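Local coordinates for response regulator receiver (PDB 4G97), which probably acts as a phosphorylation-switched regulator of the bacterial general stress response, pairing a receiver domain with a sigma-factor-like domain that captures an anti-sigma factor, at residues R15-A20 with L59-Y64; L100-E105 with H110-I115; P214-T219 with S251-F256; R224-E229 with T234-K239. All coordinates share one frame; numbering follows the deposited sequence.

Contact 1 of 4, residues R15-A20 with L59-Y64; sequences RRFSRA and LFCNLY
F17 and S18 of one helix meet F60 and C61 of another without a hydrogen bond between them. The helices run roughly parallel, their axes 29° apart but 12.0 Å from each other, so long side chains must span the gap. F60 does most of this. Its CG lies anti to the backbone N (chi1 178°), which sends the ring out toward S18, where F60 CZ reaches S18 OG at 3.1 Å. That hydroxyl is already engaged with the backbone oxygen of G28, so the ring packs against a satisfied polar group. Through CD1 and CE1, F60 also meets F17 CE2 obliquely, F60 CD1 lying 4.0 Å from F17 CE2, with the planes inclined at 68°. C61 SG comes to the edge of F17, near the ring plane, 3.8 Å from F17 CE2; it is a sulfur-aromatic contact made at the rim, not over a face. All four residues are buried in the region assigned to the sigma2-like part of PhyR. Helix 25-41 packs against S18 through Y31 and V32, L14 and L21 of helix 11-22 touch F60, and helix 94-104 covers F17 through L100 and L101.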
loop_
_atom_site.group_PDB
_atom_site.type_symbol
_atom_site.label_atom_id
_atom_site.label_comp_id
_atom_site.label_asym_id
_atom_site.label_seq_id
_atom_site.Cartn_x
_atom_site.Cartn_y
_atom_site.Cartn_z
ATOM N N ARG A 15 -4.467 5.542 -7.053
ATOM C CA ARG A 15 -5.044 4.206 -6.804
ATOM C C ARG A 15 -4.202 3.500 -5.728
ATOM O O ARG A 15 -4.776 2.883 -4.851
ATOM C CB ARG A 15 -5.080 3.350 -8.093
ATOM C CG ARG A 15 -6.135 3.830 -9.080
ATOM C CD ARG A 15 -6.329 2.932 -10.283
ATOM N NE ARG A 15 -7.079 3.657 -11.311
ATOM C CZ ARG A 15 -6.527 4.326 -12.320
ATOM N NH1 ARG A 15 -5.216 4.289 -12.515
ATOM N NH2 ARG A 15 -7.284 4.996 -13.169
ATOM N N ARG A 16 -2.847 3.609 -5.774
ATOM C CA ARG A 16 -1.993 2.995 -4.754
ATOM C C ARG A 16 -2.407 3.518 -3.364
ATOM O O ARG A 16 -2.681 2.724 -2.443
ATOM C CB ARG A 16 -0.507 3.291 -5.013
ATOM C CG ARG A 16 0.403 2.699 -3.911
ATOM C CD ARG A 16 1.866 3.072 -4.074
ATOM N NE ARG A 16 2.027 4.527 -4.131
ATOM C CZ ARG A 16 3.073 5.157 -4.648
ATOM N NH1 ARG A 16 4.099 4.470 -5.124
ATOM N NH2 ARG A 16 3.100 6.479 -4.691
ATOM N N PHE A 17 -2.517 4.857 -3.249
ATOM C CA PHE A 17 -2.937 5.530 -2.029
ATOM C C PHE A 17 -4.352 5.068 -1.615
ATOM O O PHE A 17 -4.543 4.676 -0.466
ATOM C CB PHE A 17 -2.894 7.048 -2.242
ATOM C CG PHE A 17 -3.400 7.876 -1.085
ATOM C CD1 PHE A 17 -2.721 7.891 0.135
ATOM C CD2 PHE A 17 -4.530 8.678 -1.223
ATOM C CE1 PHE A 17 -3.193 8.655 1.203
ATOM C CE2 PHE A 17 -4.984 9.460 -0.157
ATOM C CZ PHE A 17 -4.318 9.430 1.051
ATOM N N SER A 18 -5.318 5.062 -2.567
ATOM C CA SER A 18 -6.707 4.675 -2.313
ATOM C C SER A 18 -6.829 3.226 -1.812
ATOM O O SER A 18 -7.558 2.990 -0.862
ATOM C CB SER A 18 -7.548 4.879 -3.558
ATOM O OG SER A 18 -8.927 4.837 -3.230
ATOM N N ARG A 19 -6.096 2.273 -2.439
ATOM C CA ARG A 19 -6.064 0.870 -2.029
ATOM C C ARG A 19 -5.465 0.724 -0.630
ATOM O O ARG A 19 -6.029 -0.005 0.181
ATOM C CB ARG A 19 -5.278 0.030 -3.038
ATOM C CG ARG A 19 -5.927 -0.030 -4.427
ATOM C CD ARG A 19 -5.030 -0.769 -5.378
ATOM N NE ARG A 19 -5.432 -0.568 -6.767
ATOM C CZ ARG A 19 -4.826 -1.112 -7.815
ATOM N NH1 ARG A 19 -3.790 -1.926 -7.646
ATOM N NH2 ARG A 19 -5.247 -0.847 -9.041
ATOM N N ALA A 20 -4.337 1.420 -0.328
ATOM C CA ALA A 20 -3.692 1.371 1.008
ATOM C C ALA A 20 -4.630 1.906 2.084
ATOM O O ALA A 20 -4.655 1.406 3.206
ATOM C CB ALA A 20 -2.422 2.196 1.006
ATOM N N LEU A 59 -8.606 16.718 -3.928
ATOM C CA LEU A 59 -9.957 16.414 -4.392
ATOM C C LEU A 59 -10.359 15.036 -3.883
ATOM O O LEU A 59 -11.448 14.894 -3.318
ATOM C CB LEU A 59 -9.999 16.454 -5.925
ATOM C CG LEU A 59 -11.307 16.072 -6.618
ATOM C CD1 LEU A 59 -12.443 16.998 -6.215
ATOM C CD2 LEU A 59 -11.127 16.129 -8.122
ATOM N N PHE A 60 -9.472 14.018 -4.054
ATOM C CA PHE A 60 -9.754 12.667 -3.553
ATOM C C PHE A 60 -10.057 12.705 -2.047
ATOM O O PHE A 60 -11.097 12.199 -1.637
ATOM C CB PHE A 60 -8.593 11.697 -3.858
ATOM C CG PHE A 60 -8.831 10.307 -3.312
ATOM C CD1 PHE A 60 -8.468 9.982 -2.008
ATOM C CD2 PHE A 60 -9.479 9.340 -4.081
ATOM C CE1 PHE A 60 -8.733 8.718 -1.488
ATOM C CE2 PHE A 60 -9.718 8.068 -3.570
ATOM C CZ PHE A 60 -9.357 7.771 -2.271
ATOM N N CYS A 61 -9.147 13.277 -1.232
ATOM C CA CYS A 61 -9.328 13.371 0.224
ATOM C C CYS A 61 -10.568 14.176 0.647
ATOM O O CYS A 61 -11.214 13.792 1.617
ATOM C CB CYS A 61 -8.066 13.854 0.928
ATOM S SG CYS A 61 -6.652 12.727 0.780
ATOM N N ASN A 62 -10.926 15.255 -0.087
ATOM C CA ASN A 62 -12.141 16.038 0.219
ATOM C C ASN A 62 -13.403 15.225 -0.072
ATOM O O ASN A 62 -14.344 15.271 0.719
ATOM C CB ASN A 62 -12.186 17.369 -0.545
ATOM C CG ASN A 62 -11.172 18.387 -0.113
ATOM O OD1 ASN A 62 -10.538 18.281 0.946
ATOM N ND2 ASN A 62 -10.994 19.405 -0.941
ATOM N N LEU A 63 -13.407 14.452 -1.179
ATOM C CA LEU A 63 -14.530 13.588 -1.540
ATOM C C LEU A 63 -14.657 12.363 -0.596
ATOM O O LEU A 63 -15.757 11.830 -0.418
ATOM C CB LEU A 63 -14.421 13.136 -3.009
ATOM C CG LEU A 63 -14.784 14.179 -4.092
ATOM C CD1 LEU A 63 -14.279 13.749 -5.451
ATOM C CD2 LEU A 63 -16.295 14.403 -4.184
ATOM N N TYR A 64 -13.530 11.920 -0.012
ATOM C CA TYR A 64 -13.457 10.779 0.894
ATOM C C TYR A 64 -13.648 11.200 2.354
ATOM O O TYR A 64 -13.804 10.334 3.212
ATOM C CB TYR A 64 -12.124 10.061 0.717
#

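Contact 2 of 4, residues L100-E105 with H110-I115; sequences LLVAVE and HEAAEI
The backbones come nearest at L101 and A112, whose CA atoms are 5.9 Å apart, where two short helical segments run broadly antiparallel at 146° with their axes 9.5 Å from each other. A brief turn joins them, and with helix 120-135 they form a compact helical unit consistent with the helix-turn-helix class to which the sigma-like domain of PhyR belongs. A112 CB enters between two residues of the first helix, with L101 CB 3.8 Å away and V102 CG1 at 4.0 Å, and the small side chain is consistent with the close approach of the CA atoms here. One turn further on, I115 takes over. Its CG2 methyl, anti to the backbone N, is set against L101 CD1 at 3.7 Å, while I115 CD1 lies within 4.2 Å of L101 CD2. Both branches of the leucine are therefore used, and the two side chains lie obliquely across each other. F123 and L127 of helix 120-135 touch V102, F123 also reaches A112, and I54 and C61 of helix 52-64 touch I115. E111 OE1 accepts from the backbone N of N108, a bond that ties the side chain back to the connecting turn. Segment 100-105 includes a wider turn: L100 O accepts from V104 N at 2.8 Å and also from E105 N at 2.9 Å, the second bond making a pi-type turn.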
loop_
_atom_site.group_PDB
_atom_site.type_symbol
_atom_site.label_atom_id
_atom_site.label_comp_id
_atom_site.label_asym_id
_atom_site.label_seq_id
_atom_site.Cartn_x
_atom_site.Cartn_y
_atom_site.Cartn_z
ATOM N N LEU A 100 0.635 7.794 5.308
ATOM C CA LEU A 100 0.631 7.213 3.963
ATOM C C LEU A 100 1.099 8.243 2.930
ATOM O O LEU A 100 1.962 7.925 2.124
ATOM C CB LEU A 100 -0.734 6.609 3.580
ATOM C CG LEU A 100 -1.141 5.279 4.277
ATOM C CD1 LEU A 100 -2.482 4.822 3.786
ATOM C CD2 LEU A 100 -0.136 4.151 4.009
ATOM N N LEU A 101 0.599 9.482 3.009
ATOM C CA LEU A 101 0.972 10.574 2.087
ATOM C C LEU A 101 2.453 10.871 2.073
ATOM O O LEU A 101 3.001 11.171 1.014
ATOM C CB LEU A 101 0.178 11.869 2.386
ATOM C CG LEU A 101 -1.319 11.840 2.048
ATOM C CD1 LEU A 101 -2.039 12.988 2.714
ATOM C CD2 LEU A 101 -1.560 11.796 0.540
ATOM N N VAL A 102 3.102 10.798 3.244
ATOM C CA VAL A 102 4.531 11.045 3.357
ATOM C C VAL A 102 5.357 9.780 3.114
ATOM O O VAL A 102 6.192 9.782 2.214
ATOM C CB VAL A 102 4.950 11.830 4.646
ATOM C CG1 VAL A 102 4.382 13.245 4.641
ATOM C CG2 VAL A 102 4.525 11.105 5.913
ATOM N N ALA A 103 5.114 8.694 3.891
ATOM C CA ALA A 103 5.888 7.441 3.795
ATOM C C ALA A 103 5.655 6.668 2.529
ATOM O O ALA A 103 6.610 6.111 1.989
ATOM C CB ALA A 103 5.617 6.551 4.990
ATOM N N VAL A 104 4.408 6.611 2.035
ATOM C CA VAL A 104 4.173 5.852 0.796
ATOM C C VAL A 104 4.137 6.750 -0.434
ATOM O O VAL A 104 4.718 6.401 -1.455
ATOM C CB VAL A 104 2.905 4.963 0.887
ATOM C CG1 VAL A 104 2.693 4.141 -0.390
ATOM C CG2 VAL A 104 2.942 4.064 2.123
ATOM N N GLU A 105 3.394 7.853 -0.363
ATOM C CA GLU A 105 3.154 8.719 -1.517
ATOM C C GLU A 105 4.268 9.680 -1.960
ATOM O O GLU A 105 4.198 10.224 -3.062
ATOM C CB GLU A 105 1.750 9.366 -1.463
ATOM C CG GLU A 105 0.609 8.343 -1.464
ATOM C CD GLU A 105 0.638 7.319 -2.591
ATOM O OE1 GLU A 105 0.765 7.725 -3.767
ATOM O OE2 GLU A 105 0.577 6.105 -2.297
ATOM N N HIS A 110 4.557 19.576 4.062
ATOM C CA HIS A 110 3.758 20.736 3.644
ATOM C C HIS A 110 2.768 20.410 2.543
ATOM O O HIS A 110 1.618 20.846 2.617
ATOM C CB HIS A 110 4.638 21.952 3.316
ATOM C CG HIS A 110 5.379 22.467 4.516
ATOM N ND1 HIS A 110 4.713 23.077 5.577
ATOM C CD2 HIS A 110 6.701 22.418 4.801
ATOM C CE1 HIS A 110 5.650 23.385 6.460
ATOM N NE2 HIS A 110 6.863 23.009 6.039
ATOM N N GLU A 111 3.188 19.585 1.565
ATOM C CA GLU A 111 2.323 19.129 0.460
ATOM C C GLU A 111 1.187 18.264 1.026
ATOM O O GLU A 111 0.024 18.487 0.703
ATOM C CB GLU A 111 3.138 18.353 -0.578
ATOM C CG GLU A 111 4.299 19.140 -1.171
ATOM C CD GLU A 111 5.227 18.376 -2.098
ATOM O OE1 GLU A 111 5.538 17.195 -1.812
ATOM O OE2 GLU A 111 5.693 18.985 -3.088
ATOM N N ALA A 112 1.518 17.339 1.942
ATOM C CA ALA A 112 0.543 16.454 2.594
ATOM C C ALA A 112 -0.454 17.213 3.463
ATOM O O ALA A 112 -1.624 16.836 3.513
ATOM C CB ALA A 112 1.267 15.397 3.407
ATOM N N ALA A 113 0.001 18.285 4.142
ATOM C CA ALA A 113 -0.862 19.153 4.965
ATOM C C ALA A 113 -1.823 19.894 4.040
ATOM O O ALA A 113 -3.003 20.015 4.351
ATOM C CB ALA A 113 -0.019 20.151 5.746
ATOM N N GLU A 114 -1.326 20.343 2.874
ATOM C CA GLU A 114 -2.165 21.017 1.887
ATOM C C GLU A 114 -3.198 20.012 1.339
ATOM O O GLU A 114 -4.374 20.362 1.223
ATOM C CB GLU A 114 -1.305 21.630 0.771
ATOM C CG GLU A 114 -2.133 22.428 -0.227
ATOM C CD GLU A 114 -1.424 22.889 -1.481
ATOM O OE1 GLU A 114 -0.191 22.707 -1.578
ATOM O OE2 GLU A 114 -2.110 23.436 -2.374
ATOM N N ILE A 115 -2.773 18.734 1.075
ATOM C CA ILE A 115 -3.690 17.669 0.631
ATOM C C ILE A 115 -4.784 17.443 1.675
ATOM O O ILE A 115 -5.962 17.332 1.310
ATOM C CB ILE A 115 -2.927 16.346 0.305
ATOM C CG1 ILE A 115 -2.148 16.483 -1.016
ATOM C CG2 ILE A 115 -3.867 15.129 0.287
ATOM C CD1 ILE A 115 -1.094 15.547 -1.196
#

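Contact 3 of 4, residues P214-T219 with S251-F256; sequences PVIFIT and SQALFF
R96 NH1 is held by two acceptors, S251 OG and Q252 OE1, immediately before A253, the residue through which this helix touches P214 and I216. The amide of Q252 is engaged at both ends, since its NE2 donates to A20 O; this should fix the rotation of the flat group while the side chain leads away from the strand. A253 CB points toward the strand. I216 CD1 approaches A253 CB most closely, at 3.9 Å, and P214 CB stands 4.2 Å off, so that a single methyl fits against CB of the proline and the end of an isoleucine branch. I216 has CG1 anti to its carbonyl carbon (chi1 -70°), which sets CG1, and the CD1 methyl beyond it, on the side of the helix. Helix 243-265 here covers one face of the parallel five-stranded sheet of the CheY-like receiver fold, of which it is the last helix, and M187 of the adjoining strand 187-191 also touches A253. Residues alternate along strand 215-219: V215 and F217 project to the other face, where they meet V204 of helix 200-210. There V215 CG1 lies 3.6 Å above the plane of the F217 ring, offset toward its rim.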
loop_
_atom_site.group_PDB
_atom_site.type_symbol
_atom_site.label_atom_id
_atom_site.label_comp_id
_atom_site.label_asym_id
_atom_site.label_seq_id
_atom_site.Cartn_x
_atom_site.Cartn_y
_atom_site.Cartn_z
ATOM N N PRO A 214 -2.748 -11.646 4.256
ATOM C CA PRO A 214 -2.325 -10.381 3.636
ATOM C C PRO A 214 -1.010 -10.546 2.893
ATOM O O PRO A 214 -0.162 -11.331 3.321
ATOM C CB PRO A 214 -2.216 -9.402 4.814
ATOM C CG PRO A 214 -2.065 -10.250 6.006
ATOM C CD PRO A 214 -2.735 -11.563 5.731
ATOM N N VAL A 215 -0.904 -9.891 1.714
ATOM C CA VAL A 215 0.262 -9.936 0.832
ATOM C C VAL A 215 0.652 -8.502 0.417
ATOM O O VAL A 215 -0.209 -7.702 0.040
ATOM C CB VAL A 215 0.046 -10.826 -0.432
ATOM C CG1 VAL A 215 1.301 -10.860 -1.312
ATOM C CG2 VAL A 215 -0.364 -12.240 -0.054
ATOM N N ILE A 216 1.956 -8.207 0.460
ATOM C CA ILE A 216 2.487 -6.919 0.041
ATOM C C ILE A 216 3.390 -7.222 -1.117
ATOM O O ILE A 216 4.321 -8.010 -0.984
ATOM C CB ILE A 216 3.191 -6.153 1.193
ATOM C CG1 ILE A 216 2.136 -5.692 2.211
ATOM C CG2 ILE A 216 3.958 -4.937 0.642
ATOM C CD1 ILE A 216 2.578 -5.612 3.542
ATOM N N PHE A 217 3.058 -6.680 -2.281
ATOM C CA PHE A 217 3.867 -6.915 -3.466
ATOM C C PHE A 217 4.992 -5.896 -3.591
ATOM O O PHE A 217 4.880 -4.772 -3.094
ATOM C CB PHE A 217 3.005 -7.017 -4.729
ATOM C CG PHE A 217 2.312 -8.352 -4.863
ATOM C CD1 PHE A 217 3.004 -9.468 -5.317
ATOM C CD2 PHE A 217 0.989 -8.511 -4.462
ATOM C CE1 PHE A 217 2.371 -10.713 -5.407
ATOM C CE2 PHE A 217 0.344 -9.748 -4.592
ATOM C CZ PHE A 217 1.044 -10.842 -5.063
ATOM N N ILE A 218 6.104 -6.338 -4.172
ATOM C CA ILE A 218 7.312 -5.535 -4.378
ATOM C C ILE A 218 7.596 -5.473 -5.858
ATOM O O ILE A 218 7.656 -6.516 -6.522
ATOM C CB ILE A 218 8.542 -6.064 -3.584
ATOM C CG1 ILE A 218 8.222 -6.196 -2.081
ATOM C CG2 ILE A 218 9.745 -5.132 -3.787
ATOM C CD1 ILE A 218 8.890 -7.393 -1.414
ATOM N N THR A 219 7.745 -4.251 -6.391
ATOM C CA THR A 219 8.030 -4.118 -7.822
ATOM C C THR A 219 8.840 -2.889 -8.149
ATOM O O THR A 219 8.708 -1.861 -7.484
ATOM C CB THR A 219 6.725 -4.194 -8.663
ATOM O OG1 THR A 219 7.069 -4.122 -10.042
ATOM C CG2 THR A 219 5.742 -3.083 -8.316
ATOM N N SER A 251 1.974 -2.058 8.313
ATOM C CA SER A 251 1.054 -1.525 9.308
ATOM C C SER A 251 -0.395 -1.530 8.780
ATOM O O SER A 251 -1.293 -2.003 9.480
ATOM C CB SER A 251 1.461 -0.113 9.714
ATOM O OG SER A 251 0.522 0.406 10.642
ATOM N N GLN A 252 -0.627 -0.998 7.562
ATOM C CA GLN A 252 -1.967 -1.006 6.965
ATOM C C GLN A 252 -2.487 -2.423 6.786
ATOM O O GLN A 252 -3.638 -2.693 7.117
ATOM C CB GLN A 252 -1.985 -0.292 5.606
ATOM C CG GLN A 252 -1.811 1.208 5.686
ATOM C CD GLN A 252 -2.883 1.890 6.480
ATOM O OE1 GLN A 252 -2.638 2.328 7.583
ATOM N NE2 GLN A 252 -4.076 2.038 5.928
ATOM N N ALA A 253 -1.655 -3.325 6.256
ATOM C CA ALA A 253 -2.057 -4.717 5.998
ATOM C C ALA A 253 -2.530 -5.434 7.273
ATOM O O ALA A 253 -3.497 -6.192 7.213
ATOM C CB ALA A 253 -0.923 -5.492 5.350
ATOM N N LEU A 254 -1.836 -5.199 8.405
ATOM C CA LEU A 254 -2.161 -5.773 9.704
ATOM C C LEU A 254 -3.370 -5.069 10.324
ATOM O O LEU A 254 -4.139 -5.719 11.020
ATOM C CB LEU A 254 -0.973 -5.687 10.655
ATOM C CG LEU A 254 0.237 -6.561 10.341
ATOM C CD1 LEU A 254 1.391 -6.196 11.249
ATOM C CD2 LEU A 254 -0.092 -8.049 10.499
ATOM N N PHE A 255 -3.536 -3.745 10.067
ATOM C CA PHE A 255 -4.686 -2.953 10.514
ATOM C C PHE A 255 -5.980 -3.529 9.900
ATOM O O PHE A 255 -6.943 -3.762 10.641
ATOM C CB PHE A 255 -4.506 -1.465 10.150
ATOM C CG PHE A 255 -5.686 -0.572 10.447
ATOM C CD1 PHE A 255 -5.914 -0.096 11.738
ATOM C CD2 PHE A 255 -6.588 -0.223 9.443
ATOM C CE1 PHE A 255 -7.028 0.707 12.020
ATOM C CE2 PHE A 255 -7.711 0.566 9.729
ATOM C CZ PHE A 255 -7.910 1.046 11.009
ATOM N N PHE A 256 -5.981 -3.795 8.562
ATOM C CA PHE A 256 -7.142 -4.378 7.874
ATOM C C PHE A 256 -7.319 -5.844 8.169
ATOM O O PHE A 256 -8.458 -6.295 8.224
ATOM C CB PHE A 256 -7.133 -4.115 6.359
ATOM C CG PHE A 256 -7.374 -2.659 6.051
ATOM C CD1 PHE A 256 -8.625 -2.086 6.258
ATOM C CD2 PHE A 256 -6.345 -1.852 5.578
ATOM C CE1 PHE A 256 -8.843 -0.730 5.997
ATOM C CE2 PHE A 256 -6.562 -0.496 5.326
ATOM C CZ PHE A 256 -7.807 0.051 5.542
#

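Contact 4 of 4, residues R224-E229 with T234-K239; sequences RLLTGE and TFLVTK
L236 carries one whole side of this contact, meeting L225 and L226 of the loop. Its CB points toward the loop, and CG, anti to the backbone N, takes the fork past T219, whose CG2 is 4.0 Å from L236 CG. At the end the two methyls separate. L236 CD1 meets L225 CD1 at 4.0 Å and has F217 CB 3.8 Å away on the neighbouring strand. L236 CD2 is the busier branch: L226 CG lies 3.7 Å from it, L226 CD2 follows closely, and L225 CB is 4.0 Å off. L226 reaches L236 tip to tip, whereas L225 crosses it at about a right angle. The loop itself is held by polar bonds. L225 O accepts from R19 NH1 and L226 O from R15 NH1, both on helix 11-22. T227 OG1, also bonded to E232 OE2, receives E229 N at 3.0 Å (N-H...O angle 154°) in an ST turn that passes through G228 at positive phi. At the far end of the strand segment, K239 NZ forms a salt bridge with D191 OD2, D191 being the predicted phosphorylation site. A lysine at the end of the last strand, paired with the phosphoacceptor aspartate, is characteristic of receiver domains.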
loop_
_atom_site.group_PDB
_atom_site.type_symbol
_atom_site.label_atom_id
_atom_site.label_comp_id
_atom_site.label_asym_id
_atom_site.label_seq_id
_atom_site.Cartn_x
_atom_site.Cartn_y
_atom_site.Cartn_z
ATOM N N ARG A 224 2.433 -0.337 -13.800
ATOM C CA ARG A 224 1.918 -1.509 -14.532
ATOM C C ARG A 224 0.824 -2.262 -13.739
ATOM O O ARG A 224 -0.001 -2.972 -14.329
ATOM C CB ARG A 224 3.060 -2.507 -14.800
ATOM C CG ARG A 224 3.993 -2.115 -15.915
ATOM C CD ARG A 224 5.014 -3.217 -16.107
ATOM N NE ARG A 224 5.793 -3.026 -17.330
ATOM C CZ ARG A 224 6.896 -3.703 -17.636
ATOM N NH1 ARG A 224 7.389 -4.603 -16.792
ATOM N NH2 ARG A 224 7.526 -3.471 -18.779
ATOM N N LEU A 225 0.818 -2.086 -12.416
ATOM C CA LEU A 225 -0.112 -2.767 -11.517
ATOM C C LEU A 225 -1.062 -1.807 -10.847
ATOM O O LEU A 225 -1.735 -2.165 -9.883
ATOM C CB LEU A 225 0.676 -3.584 -10.485
ATOM C CG LEU A 225 1.526 -4.723 -11.050
ATOM C CD1 LEU A 225 2.372 -5.311 -9.967
ATOM C CD2 LEU A 225 0.648 -5.850 -11.621
ATOM N N LEU A 226 -1.168 -0.597 -11.395
ATOM C CA LEU A 226 -2.046 0.413 -10.823
ATOM C C LEU A 226 -3.006 0.980 -11.865
ATOM O O LEU A 226 -3.421 2.128 -11.769
ATOM C CB LEU A 226 -1.204 1.520 -10.126
ATOM C CG LEU A 226 -0.355 1.116 -8.910
ATOM C CD1 LEU A 226 0.669 2.207 -8.560
ATOM C CD2 LEU A 226 -1.252 0.800 -7.690
ATOM N N THR A 227 -3.377 0.166 -12.857
ATOM C CA THR A 227 -4.291 0.610 -13.924
ATOM C C THR A 227 -5.745 0.695 -13.476
ATOM O O THR A 227 -6.502 1.483 -14.030
ATOM C CB THR A 227 -4.169 -0.301 -15.167
ATOM O OG1 THR A 227 -4.824 -1.536 -14.895
ATOM C CG2 THR A 227 -2.721 -0.546 -15.585
ATOM N N GLY A 228 -6.147 -0.166 -12.537
ATOM C CA GLY A 228 -7.545 -0.269 -12.116
ATOM C C GLY A 228 -8.376 -0.957 -13.197
ATOM O O GLY A 228 -9.603 -0.884 -13.188
ATOM N N GLU A 229 -7.718 -1.628 -14.144
ATOM C CA GLU A 229 -8.444 -2.267 -15.238
ATOM C C GLU A 229 -8.541 -3.807 -15.204
ATOM O O GLU A 229 -9.205 -4.416 -16.053
ATOM C CB GLU A 229 -7.973 -1.702 -16.594
ATOM C CG GLU A 229 -8.503 -0.288 -16.861
ATOM C CD GLU A 229 -10.013 -0.089 -16.933
ATOM O OE1 GLU A 229 -10.731 -1.015 -17.382
ATOM O OE2 GLU A 229 -10.475 1.016 -16.567
ATOM N N THR A 234 -3.323 -5.033 -3.723
ATOM C CA THR A 234 -3.881 -4.013 -2.837
ATOM C C THR A 234 -2.706 -3.178 -2.287
ATOM O O THR A 234 -2.819 -1.968 -2.149
ATOM C CB THR A 234 -4.657 -4.694 -1.687
ATOM O OG1 THR A 234 -5.782 -5.341 -2.249
ATOM C CG2 THR A 234 -5.117 -3.721 -0.606
ATOM N N PHE A 235 -1.614 -3.847 -1.917
ATOM C CA PHE A 235 -0.459 -3.205 -1.280
ATOM C C PHE A 235 0.753 -3.372 -2.154
ATOM O O PHE A 235 1.077 -4.482 -2.550
ATOM C CB PHE A 235 -0.237 -3.771 0.132
ATOM C CG PHE A 235 -1.429 -3.655 1.046
ATOM C CD1 PHE A 235 -1.851 -2.408 1.515
ATOM C CD2 PHE A 235 -2.084 -4.793 1.508
ATOM C CE1 PHE A 235 -2.957 -2.298 2.354
ATOM C CE2 PHE A 235 -3.186 -4.684 2.369
ATOM C CZ PHE A 235 -3.612 -3.439 2.794
ATOM N N LEU A 236 1.357 -2.252 -2.535
ATOM C CA LEU A 236 2.449 -2.249 -3.504
ATOM C C LEU A 236 3.618 -1.391 -3.037
ATOM O O LEU A 236 3.467 -0.190 -2.844
ATOM C CB LEU A 236 1.885 -1.697 -4.835
ATOM C CG LEU A 236 2.540 -2.099 -6.148
ATOM C CD1 LEU A 236 2.570 -3.637 -6.336
ATOM C CD2 LEU A 236 1.780 -1.485 -7.300
ATOM N N VAL A 237 4.763 -2.034 -2.826
ATOM C CA VAL A 237 6.006 -1.392 -2.413
ATOM C C VAL A 237 6.825 -1.195 -3.700
ATOM O O VAL A 237 6.893 -2.096 -4.533
ATOM C CB VAL A 237 6.778 -2.254 -1.358
ATOM C CG1 VAL A 237 8.231 -1.802 -1.207
ATOM C CG2 VAL A 237 6.091 -2.228 0.000
ATOM N N THR A 238 7.443 -0.024 -3.855
ATOM C CA THR A 238 8.319 0.223 -5.004
ATOM C C THR A 238 9.746 -0.227 -4.624
ATOM O O THR A 238 10.183 0.016 -3.500
ATOM C CB THR A 238 8.267 1.698 -5.406
ATOM O OG1 THR A 238 6.952 1.999 -5.879
ATOM C CG2 THR A 238 9.291 2.059 -6.500
ATOM N N LYS A 239 10.438 -0.925 -5.523
ATOM C CA LYS A 239 11.834 -1.249 -5.267
ATOM C C LYS A 239 12.714 -0.374 -6.184
ATOM O O LYS A 239 12.385 -0.243 -7.359
ATOM C CB LYS A 239 12.168 -2.747 -5.276
ATOM C CG LYS A 239 12.066 -3.444 -6.601
ATOM C CD LYS A 239 12.713 -4.805 -6.539
ATOM C CE LYS A 239 12.555 -5.467 -7.877
ATOM N NZ LYS A 239 13.276 -6.757 -7.930
#

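Overall arrangement
Contacts 1 and 2 belong to the sigma-like half, with centres 12 Å apart; R16 NH2 and E105 OE1 join them in a salt bridge of 2.8 Å. Contacts 3 and 4 share the receiver sheet, also 12 Å between centres, because strands 215-219 and 236-238 lie side by side, F217 O accepting from V237 N at 2.8 Å. Helix 11-22 links the halves: R15 and R19 reach the loop of contact 4, and A20 O bonds Q252 NE2 of contact 3, the centres lying about 14 and 17 Å from that of contact 1. The predicted phosphorylation site borders contact 4, while H265 and H268, in the C-terminal histidine run that is probably the tag, bind a calcium ion beyond contact 3.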